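PDB 5X6S: acetylxylan esterase A from Aspergillus awamori, which removes acetyl side groups from the xylan backbone as a secreted serine esterase of carbohydrate esterase family 1. Local coordinates for residues S29-T41 with G107-G121. Numbering follows the deposited sequence.
Sequences SNPGIVVAIHYCT and GADSSKVFVTGSSSG. With NA (sodium ion), chain F.
The carbonyl O of Ile37 is gripped by Ser118 N, at the end of strand 113-118, in a hydrogen bond of 3.3 Å, and by the CA-H of Gly121 at the start of helix 120-131, whose CA lies 3.4 Å away. The approach of Gly121 is that close because it has no side chain, as in the nucleophile elbow of alpha/beta-hydrolases, whose Gly-X-Ser-X-Gly pattern runs here from Gly117 to Gly121. Upstream, strands 33-37 and 113-118 run parallel, their axes 17° apart, with Val35 N giving a nearly straight bond (167°) to Phe114 O. On the sheet face that meets helix 91-106, Ile33 lies side by side with Val113, and Val35 with Val115. CG1 of Ile37, anti to the carbonyl carbon (chi1 -49°), carries CD1 to within 3.5 Å of Val115 CG2. At the far end a sodium ion binds Asn30 OD1 at 2.4 Å, and one of its waters bridges Ser29 O and Gly107 O. Near the elbow, Cys40 SG, disulfide-bonded to Cys75, rests 3.6 Å from Ser120 CB. Water 5 joins Cys40 N to Ser119 OG, which also hydrogen-bonds His259. The probable nucleophile is thus held by its backbone at the end of the central strand 113-118, and a water links its hydroxyl to the loop after strand 33-37.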
loop_
_atom_site.group_PDB
_atom_site.type_symbol
_atom_site.label_atom_id
_atom_site.label_comp_id
_atom_site.label_asym_id
_atom_site.label_seq_id
_atom_site.Cartn_x
_atom_site.Cartn_y
_atom_site.Cartn_z
ATOM N N SER A 29 8.695 1.546 -17.803
ATOM C CA SER A 29 7.633 0.572 -18.095
ATOM C C SER A 29 6.598 0.512 -16.971
ATOM O O SER A 29 5.388 0.362 -17.212
ATOM C CB SER A 29 8.245 -0.839 -18.266
ATOM O OG SER A 29 8.888 -0.905 -19.543
ATOM N N ASN A 30 7.088 0.573 -15.742
ATOM C CA ASN A 30 6.212 0.476 -14.587
ATOM C C ASN A 30 6.605 1.638 -13.675
ATOM O O ASN A 30 7.335 1.460 -12.728
ATOM C CB ASN A 30 6.429 -0.873 -13.879
ATOM C CG ASN A 30 5.939 -2.046 -14.721
ATOM O OD1 ASN A 30 4.741 -2.289 -14.795
ATOM N ND2 ASN A 30 6.839 -2.710 -15.393
ATOM N N PRO A 31 6.161 2.837 -14.015
ATOM C CA PRO A 31 6.785 4.020 -13.393
ATOM C C PRO A 31 6.419 4.223 -11.930
ATOM O O PRO A 31 5.302 3.919 -11.537
ATOM C CB PRO A 31 6.233 5.177 -14.249
ATOM C CG PRO A 31 4.945 4.675 -14.791
ATOM C CD PRO A 31 5.093 3.198 -14.964
ATOM N N GLY A 32 7.358 4.725 -11.151
ATOM C CA GLY A 32 7.082 5.228 -9.828
ATOM C C GLY A 32 6.379 6.577 -9.893
ATOM O O GLY A 32 6.053 7.088 -10.992
ATOM N N ILE A 33 6.073 7.129 -8.734
ATOM C CA ILE A 33 5.390 8.441 -8.660
ATOM C C ILE A 33 6.035 9.258 -7.571
ATOM O O ILE A 33 6.306 8.754 -6.480
ATOM C CB ILE A 33 3.850 8.329 -8.355
ATOM C CG1 ILE A 33 3.095 7.695 -9.527
ATOM C CG2 ILE A 33 3.276 9.671 -7.965
ATOM C CD1 ILE A 33 1.694 7.247 -9.191
ATOM N N VAL A 34 6.290 10.513 -7.866
ATOM C CA VAL A 34 6.727 11.482 -6.849
ATOM C C VAL A 34 5.704 12.594 -6.785
ATOM O O VAL A 34 5.425 13.242 -7.809
ATOM C CB VAL A 34 8.140 12.109 -7.152
ATOM C CG1 VAL A 34 8.475 13.227 -6.148
ATOM C CG2 VAL A 34 9.220 11.053 -7.105
ATOM N N VAL A 35 5.140 12.831 -5.589
ATOM C CA VAL A 35 4.219 13.906 -5.370
ATOM C C VAL A 35 5.059 15.052 -4.761
ATOM O O VAL A 35 5.688 14.855 -3.700
ATOM C CB VAL A 35 3.021 13.528 -4.431
ATOM C CG1 VAL A 35 2.074 14.686 -4.229
ATOM C CG2 VAL A 35 2.265 12.279 -4.866
ATOM N N ALA A 36 5.088 16.199 -5.434
ATOM C CA ALA A 36 5.925 17.325 -5.070
ATOM C C ALA A 36 5.029 18.530 -4.744
ATOM O O ALA A 36 4.319 19.070 -5.631
ATOM C CB ALA A 36 6.919 17.655 -6.202
ATOM N N ILE A 37 5.025 18.944 -3.460
ATOM C CA ILE A 37 4.003 19.836 -2.934
ATOM C C ILE A 37 4.557 21.225 -2.599
ATOM O O ILE A 37 5.502 21.349 -1.786
ATOM C CB ILE A 37 3.319 19.245 -1.689
ATOM C CG1 ILE A 37 2.878 17.784 -1.942
ATOM C CG2 ILE A 37 2.176 20.158 -1.233
ATOM C CD1 ILE A 37 2.254 17.068 -0.723
ATOM N N HIS A 38 3.991 22.248 -3.251
ATOM C CA HIS A 38 4.556 23.562 -3.288
ATOM C C HIS A 38 4.355 24.351 -1.959
ATOM O O HIS A 38 3.544 23.965 -1.114
ATOM C CB HIS A 38 3.951 24.339 -4.453
ATOM C CG HIS A 38 2.528 24.741 -4.249
ATOM N ND1 HIS A 38 2.149 25.799 -3.439
ATOM C CD2 HIS A 38 1.388 24.242 -4.772
ATOM C CE1 HIS A 38 0.840 25.935 -3.466
ATOM N NE2 HIS A 38 0.342 25.001 -4.273
ATOM N N TYR A 39 5.117 25.441 -1.826
ATOM C CA TYR A 39 5.120 26.377 -0.661
ATOM C C TYR A 39 4.046 27.479 -0.787
ATOM O O TYR A 39 3.442 27.663 -1.841
ATOM C CB TYR A 39 6.538 26.982 -0.528
ATOM C CG TYR A 39 7.144 27.341 -1.868
ATOM C CD1 TYR A 39 6.643 28.422 -2.617
ATOM C CD2 TYR A 39 8.119 26.543 -2.445
ATOM C CE1 TYR A 39 7.163 28.736 -3.879
ATOM C CE2 TYR A 39 8.650 26.827 -3.696
ATOM C CZ TYR A 39 8.159 27.927 -4.424
ATOM O OH TYR A 39 8.670 28.204 -5.651
ATOM N N CYS A 40 3.775 28.231 0.283
ATOM C CA CYS A 40 2.839 29.384 0.178
ATOM C C CYS A 40 3.270 30.324 -0.901
ATOM O O CYS A 40 4.461 30.420 -1.175
ATOM C CB CYS A 40 2.764 30.192 1.477
ATOM S SG CYS A 40 2.114 29.331 2.935
ATOM N N THR A 41 2.291 31.003 -1.495
ATOM C CA THR A 41 2.432 31.917 -2.650
ATOM C C THR A 41 2.730 31.192 -3.974
ATOM O O THR A 41 2.784 31.846 -5.015
ATOM C CB THR A 41 3.461 33.067 -2.447
ATOM O OG1 THR A 41 4.805 32.552 -2.528
ATOM C CG2 THR A 41 3.255 33.767 -1.086
ATOM N N GLY A 107 -0.471 2.921 -15.225
ATOM C CA GLY A 107 0.089 1.657 -14.817
ATOM C C GLY A 107 1.300 1.891 -13.947
ATOM O O GLY A 107 2.276 1.158 -14.016
ATOM N N ALA A 108 1.245 2.894 -13.076
ATOM C CA ALA A 108 2.348 3.171 -12.157
ATOM C C ALA A 108 2.454 2.137 -11.061
ATOM O O ALA A 108 1.480 1.493 -10.722
ATOM C CB ALA A 108 2.200 4.563 -11.554
ATOM N N ASP A 109 3.643 1.971 -10.490
ATOM C CA ASP A 109 3.852 0.941 -9.494
ATOM C C ASP A 109 3.458 1.499 -8.134
ATOM O O ASP A 109 4.078 2.432 -7.610
ATOM C CB ASP A 109 5.284 0.439 -9.548
ATOM C CG ASP A 109 5.550 -0.766 -8.705
ATOM O OD1 ASP A 109 4.946 -0.924 -7.632
ATOM O OD2 ASP A 109 6.458 -1.539 -9.091
ATOM N N SER A 110 2.385 0.938 -7.547
ATOM C CA SER A 110 1.863 1.474 -6.293
ATOM C C SER A 110 2.768 1.282 -5.088
ATOM O O SER A 110 2.579 1.938 -4.093
ATOM C CB SER A 110 0.424 1.007 -6.000
ATOM O OG SER A 110 0.400 -0.206 -5.326
ATOM N N SER A 111 3.790 0.427 -5.219
ATOM C CA SER A 111 4.818 0.283 -4.187
ATOM C C SER A 111 5.919 1.315 -4.278
ATOM O O SER A 111 6.830 1.337 -3.423
ATOM C CB SER A 111 5.461 -1.120 -4.282
ATOM O OG SER A 111 6.227 -1.241 -5.479
ATOM N N LYS A 112 5.874 2.165 -5.303
ATOM C CA LYS A 112 6.924 3.165 -5.541
ATOM C C LYS A 112 6.327 4.572 -5.662
ATOM O O LYS A 112 6.603 5.280 -6.643
ATOM C CB LYS A 112 7.760 2.820 -6.801
ATOM C CG LYS A 112 8.533 1.494 -6.689
ATOM C CD LYS A 112 9.324 1.206 -7.946
ATOM C CE LYS A 112 10.140 -0.094 -7.730
ATOM N NZ LYS A 112 10.619 -0.605 -9.048
ATOM N N VAL A 113 5.600 4.986 -4.613
ATOM C CA VAL A 113 4.950 6.294 -4.571
ATOM C C VAL A 113 5.516 7.071 -3.382
ATOM O O VAL A 113 5.597 6.543 -2.246
ATOM C CB VAL A 113 3.386 6.178 -4.521
ATOM C CG1 VAL A 113 2.719 7.548 -4.535
ATOM C CG2 VAL A 113 2.852 5.294 -5.630
ATOM N N PHE A 114 5.945 8.302 -3.644
ATOM C CA PHE A 114 6.717 9.087 -2.686
ATOM C C PHE A 114 6.103 10.466 -2.607
ATOM O O PHE A 114 5.506 10.890 -3.568
ATOM C CB PHE A 114 8.193 9.139 -3.155
ATOM C CG PHE A 114 8.771 7.769 -3.340
ATOM C CD1 PHE A 114 9.212 7.029 -2.228
ATOM C CD2 PHE A 114 8.851 7.197 -4.602
ATOM C CE1 PHE A 114 9.671 5.713 -2.384
ATOM C CE2 PHE A 114 9.339 5.881 -4.761
ATOM C CZ PHE A 114 9.742 5.145 -3.632
ATOM N N VAL A 115 6.289 11.165 -1.501
ATOM C CA VAL A 115 5.728 12.487 -1.328
ATOM C C VAL A 115 6.764 13.390 -0.685
ATOM O O VAL A 115 7.511 12.935 0.205
ATOM C CB VAL A 115 4.360 12.460 -0.559
ATOM C CG1 VAL A 115 4.448 11.790 0.795
ATOM C CG2 VAL A 115 3.697 13.847 -0.500
ATOM N N THR A 116 6.838 14.642 -1.149
ATOM C CA THR A 116 7.839 15.601 -0.673
ATOM C C THR A 116 7.292 17.005 -0.916
ATOM O O THR A 116 6.372 17.198 -1.738
ATOM C CB THR A 116 9.215 15.379 -1.359
ATOM O OG1 THR A 116 10.145 16.334 -0.903
ATOM C CG2 THR A 116 9.108 15.478 -2.929
ATOM N N GLY A 117 7.812 17.975 -0.182
ATOM C CA GLY A 117 7.306 19.315 -0.226
ATOM C C GLY A 117 8.171 20.257 0.569
ATOM O O GLY A 117 8.984 19.797 1.372
ATOM N N SER A 118 8.033 21.562 0.308
ATOM C CA SER A 118 8.768 22.585 1.009
ATOM C C SER A 118 7.783 23.533 1.732
ATOM O O SER A 118 6.753 23.862 1.212
ATOM C CB SER A 118 9.687 23.377 0.040
ATOM O OG SER A 118 10.657 22.500 -0.493
ATOM N N SER A 119 8.160 23.975 2.928
ATOM C CA SER A 119 7.416 24.941 3.729
ATOM C C SER A 119 5.956 24.461 3.937
ATOM O O SER A 119 5.788 23.393 4.462
ATOM C CB SER A 119 7.566 26.337 3.109
ATOM O OG SER A 119 7.021 27.353 3.937
ATOM N N SER A 120 4.945 25.206 3.502
ATOM C CA SER A 120 3.552 24.744 3.535
ATOM C C SER A 120 3.407 23.341 2.938
ATOM O O SER A 120 2.701 22.482 3.477
ATOM C CB SER A 120 2.626 25.736 2.839
ATOM O OG SER A 120 1.227 25.449 3.121
ATOM N N GLY A 121 4.147 23.083 1.885
ATOM C CA GLY A 121 4.106 21.759 1.239
ATOM C C GLY A 121 4.780 20.701 2.057
ATOM O O GLY A 121 4.389 19.527 1.991
HETATM NA NA NA F . 2.892 -2.637 -16.269
HETATM O O HOH W 1 2.795 -0.099 -16.481
HETATM O O HOH W 2 4.413 -2.451 -18.073
HETATM O O HOH W 3 3.367 -0.897 -12.533
HETATM O O HOH W 4 8.548 -0.908 -10.877
HETATM O O HOH W 5 5.351 28.595 2.637
HETATM O O HOH W 6 0.440 -2.153 -15.885
HETATM O O HOH W 7 3.423 -4.808 -16.145
#